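Local atomic coordinates of hypothetical protein (Nitrosomonas europaea, PDB entry 2ODK), a protein that probably serves as the antitoxin of a type II toxin-antitoxin system, as a member of the Phd/YefM family. Residues M3-V8 against P27-R32. Sequence-based numbering, arbitrary orientation.
Sequences MHVWPV and PQIVSR
Ile29 is at the apolar centre of this pairing, its CB meeting CG2 of Val5 at 4.1 Å on one face of the sheet. The selenium of Met3, a selenomethionine, closes this patch: the chain bends at chi2 (-63°), which brings SE to 3.8 Å from CG1 of Ile29 and 3.7 Å from CB of Pro27. Farther along the same face, CG1 of Val5 packs on the hydroxymethyl group of Ser31, whose OG also lies against CA of Pro7. Between the strands runs a regular parallel pattern: Ile29 N donates to His4 O and Ile29 O accepts from Trp6 N, and Ser31 N then returns to Trp6 O at 2.9 Å. Val8 N reaches Ser31 O in a weak, bent bond, while at the other end Met3 N binds Pro27 O.

The opposite face carries the side-chain hydrogen bond. Indole NE1 of Trp6 points at OE1 of Gln28 (2.8 Å, N-H...O angle 173°); the oxygen lies in the indole plane and offers an in-plane lone pair, although ring and amide planes stand 79° apart. This bond and one from NE2 to Gly26 O fix the amide's rotation, and NE2 also donates to a water. CD2 of His4 sits over one indole face, offset toward the rim.

Within this chain, strand 5-7 is an outer strand beside the central 28-32, which pairs antiparallel with 35-42, and the helical connection between the two parallel strands makes a beta-alpha-beta crossover. Phe18 of helix 15-24 packs edge-to-face with Trp6 and touches Val30, whereas Arg32 extends to a salt bridge with Asp20 of the second subunit.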
HETATM    1  N   MSE A   3     -10.948   0.799  -3.269  1.00 33.73           N
HETATM    2  CA  MSE A   3     -10.623  -0.587  -3.714  1.00 32.21           C
HETATM    3  C   MSE A   3     -10.653  -0.672  -5.253  1.00 31.17           C
HETATM    4  O   MSE A   3     -10.848  -1.754  -5.805  1.00 33.15           O
HETATM    5  CB  MSE A   3     -11.566  -1.632  -3.089  1.00 33.19           C
HETATM    6  CG  MSE A   3     -11.451  -1.822  -1.555  1.00 33.61           C
HETATM    7 SE   MSE A   3      -9.735  -2.474  -0.883  0.40 32.51          SE
HETATM    8  CE  MSE A   3     -10.301  -2.893   0.948  1.00 34.70           C
ATOM      9  N   HIS A   4     -10.483   0.464  -5.934  1.00 28.23           N
ATOM     10  CA  HIS A   4     -10.026   0.454  -7.333  1.00 25.06           C
ATOM     11  C   HIS A   4      -8.754  -0.390  -7.382  1.00 22.23           C
ATOM     12  O   HIS A   4      -8.000  -0.452  -6.368  1.00 20.96           O
ATOM     13  CB  HIS A   4      -9.719   1.870  -7.816  1.00 27.10           C
ATOM     14  CG  HIS A   4      -9.244   1.948  -9.239  1.00 32.00           C
ATOM     15  ND1 HIS A   4     -10.050   1.641 -10.319  1.00 37.63           N
ATOM     16  CD2 HIS A   4      -8.036   2.286  -9.759  1.00 36.75           C
ATOM     17  CE1 HIS A   4      -9.358   1.782 -11.439  1.00 38.79           C
ATOM     18  NE2 HIS A   4      -8.134   2.175 -11.128  1.00 38.68           N
ATOM     19  N   VAL A   5      -8.520  -1.017  -8.539  1.00 18.27           N
ATOM     20  CA  VAL A   5      -7.396  -1.939  -8.743  1.00 16.96           C
ATOM     21  C   VAL A   5      -6.463  -1.380  -9.795  1.00 15.49           C
ATOM     22  O   VAL A   5      -6.865  -1.110 -10.955  1.00 18.01           O
ATOM     23  CB  VAL A   5      -7.862  -3.367  -9.230  1.00 16.72           C
ATOM     24  CG1 VAL A   5      -6.656  -4.295  -9.345  1.00 17.01           C
ATOM     25  CG2 VAL A   5      -8.909  -3.948  -8.278  1.00 18.77           C
ATOM     26  N   TRP A   6      -5.195  -1.256  -9.403  1.00 13.20           N
ATOM     27  CA  TRP A   6      -4.152  -0.691 -10.249  1.00 13.06           C
ATOM     28  C   TRP A   6      -3.103  -1.759 -10.609  1.00 12.41           C
ATOM     29  O   TRP A   6      -2.437  -2.277  -9.708  1.00 12.43           O
ATOM     30  CB  TRP A   6      -3.405   0.365  -9.417  1.00 13.77           C
ATOM     31  CG  TRP A   6      -4.245   1.505  -8.935  1.00 13.45           C
ATOM     32  CD1 TRP A   6      -5.198   1.488  -7.939  1.00 15.08           C
ATOM     33  CD2 TRP A   6      -4.140   2.863  -9.375  1.00 13.75           C
ATOM     34  NE1 TRP A   6      -5.699   2.762  -7.744  1.00 14.79           N
ATOM     35  CE2 TRP A   6      -5.070   3.622  -8.615  1.00 14.03           C
ATOM     36  CE3 TRP A   6      -3.350   3.513 -10.337  1.00 15.60           C
ATOM     37  CZ2 TRP A   6      -5.234   5.009  -8.795  1.00 16.49           C
ATOM     38  CZ3 TRP A   6      -3.501   4.907 -10.499  1.00 16.50           C
ATOM     39  CH2 TRP A   6      -4.444   5.626  -9.744  1.00 16.31           C
ATOM     40  N   PRO A   7      -2.939  -2.062 -11.927  1.00 11.85           N
ATOM     41  CA  PRO A   7      -1.794  -2.885 -12.316  1.00 12.44           C
ATOM     42  C   PRO A   7      -0.504  -2.251 -11.836  1.00 12.09           C
ATOM     43  O   PRO A   7      -0.378  -1.013 -11.816  1.00 13.08           O
ATOM     44  CB  PRO A   7      -1.857  -2.872 -13.857  1.00 12.42           C
ATOM     45  CG  PRO A   7      -3.366  -2.691 -14.119  1.00 12.13           C
ATOM     46  CD  PRO A   7      -3.753  -1.657 -13.084  1.00 13.09           C
ATOM     47  N   VAL A   8       0.477  -3.094 -11.526  1.00 12.30           N
ATOM     48  CA  VAL A   8       1.759  -2.610 -10.987  1.00 12.37           C
ATOM     49  C   VAL A   8       2.360  -1.448 -11.791  1.00 12.93           C
ATOM     50  O   VAL A   8       2.815  -0.442 -11.215  1.00 13.17           O
ATOM     51  CB  VAL A   8       2.746  -3.794 -10.744  1.00 12.39           C
ATOM     52  CG1 VAL A   8       3.086  -4.504 -12.058  1.00 13.92           C
ATOM     53  CG2 VAL A   8       3.996  -3.281 -10.015  1.00 14.98           C
ATOM     54  N   PRO A  27      -8.509   2.524   0.732  1.00 14.15           N
ATOM     55  CA  PRO A  27      -7.569   1.480   0.251  1.00 13.46           C
ATOM     56  C   PRO A  27      -7.633   1.248  -1.252  1.00 13.15           C
ATOM     57  O   PRO A  27      -8.730   1.100  -1.816  1.00 15.00           O
ATOM     58  CB  PRO A  27      -8.009   0.249   1.025  1.00 14.80           C
ATOM     59  CG  PRO A  27      -8.464   0.864   2.391  1.00 14.96           C
ATOM     60  CD  PRO A  27      -9.185   2.124   1.984  1.00 15.66           C
ATOM     61  N   GLN A  28      -6.461   1.223  -1.880  1.00 12.66           N
ATOM     62  CA  GLN A  28      -6.338   1.004  -3.332  1.00 11.93           C
ATOM     63  C   GLN A  28      -5.604  -0.313  -3.550  1.00 12.36           C
ATOM     64  O   GLN A  28      -4.549  -0.513  -2.948  1.00 12.77           O
ATOM     65  CB  GLN A  28      -5.523   2.147  -3.971  1.00 12.83           C
ATOM     66  CG  GLN A  28      -6.126   3.548  -3.762  1.00 13.30           C
ATOM     67  CD  GLN A  28      -7.436   3.699  -4.506  1.00 15.74           C
ATOM     68  OE1 GLN A  28      -7.496   3.510  -5.729  1.00 16.54           O
ATOM     69  NE2 GLN A  28      -8.511   4.053  -3.770  1.00 15.39           N
ATOM     70  N   ILE A  29      -6.166  -1.216  -4.353  1.00 12.07           N
ATOM     71  CA  ILE A  29      -5.517  -2.508  -4.611  1.00 12.60           C
ATOM     72  C   ILE A  29      -4.495  -2.401  -5.732  1.00 12.30           C
ATOM     73  O   ILE A  29      -4.690  -1.640  -6.676  1.00 12.95           O
ATOM     74  CB  ILE A  29      -6.588  -3.535  -4.970  1.00 13.20           C
ATOM     75  CG1 ILE A  29      -7.498  -3.728  -3.741  1.00 15.92           C
ATOM     76  CG2 ILE A  29      -5.921  -4.870  -5.386  1.00 15.23           C
ATOM     77  CD1 ILE A  29      -8.776  -4.578  -3.953  1.00 18.14           C
ATOM     78  N   VAL A  30      -3.400  -3.142  -5.594  1.00 11.26           N
ATOM     79  CA  VAL A  30      -2.410  -3.263  -6.654  0.50 10.94           C
ATOM     80  C   VAL A  30      -2.432  -4.702  -7.168  1.00 10.90           C
ATOM     81  O   VAL A  30      -2.425  -5.634  -6.358  1.00 11.66           O
ATOM     82  CB  VAL A  30      -1.017  -3.001  -6.079  0.50 10.62           C
ATOM     83  CG1 VAL A  30       0.069  -3.147  -7.163  0.50 10.80           C
ATOM     84  CG2 VAL A  30      -0.983  -1.613  -5.439  0.50  9.50           C
ATOM     85  N   SER A  31      -2.428  -4.879  -8.496  1.00 11.27           N
ATOM     86  CA  SER A  31      -2.394  -6.214  -9.083  1.00 11.14           C
ATOM     87  C   SER A  31      -1.103  -6.459  -9.878  1.00 10.96           C
ATOM     88  O   SER A  31      -0.423  -5.494 -10.310  1.00 11.55           O
ATOM     89  CB  SER A  31      -3.598  -6.386 -10.010  1.00 11.91           C
ATOM     90  OG  SER A  31      -3.564  -5.467 -11.086  1.00 11.87           O
ATOM     91  N   ARG A  32      -0.764  -7.754 -10.060  1.00 11.00           N
ATOM     92  CA  ARG A  32       0.253  -8.161 -11.035  1.00 10.66           C
ATOM     93  C   ARG A  32      -0.415  -9.279 -11.779  1.00 10.28           C
ATOM     94  O   ARG A  32      -1.077 -10.110 -11.166  1.00 10.66           O
ATOM     95  CB  ARG A  32       1.518  -8.727 -10.340  1.00 12.21           C
ATOM     96  CG  ARG A  32       2.390  -7.684  -9.647  1.00 13.48           C
ATOM     97  CD  ARG A  32       3.705  -8.242  -9.176  1.00 11.31           C
ATOM     98  NE  ARG A  32       3.623  -9.372  -8.270  1.00 14.53           N
ATOM     99  CZ  ARG A  32       4.447  -9.525  -7.240  1.00 13.47           C
ATOM    100  NH1 ARG A  32       5.342  -8.544  -6.959  1.00 12.11           N
ATOM    101  NH2 ARG A  32       4.341 -10.640  -6.491  1.00 13.86           N
TER
HETATM  102  O   HOH W   1     -11.325   3.865  -4.821  0.60 22.24           O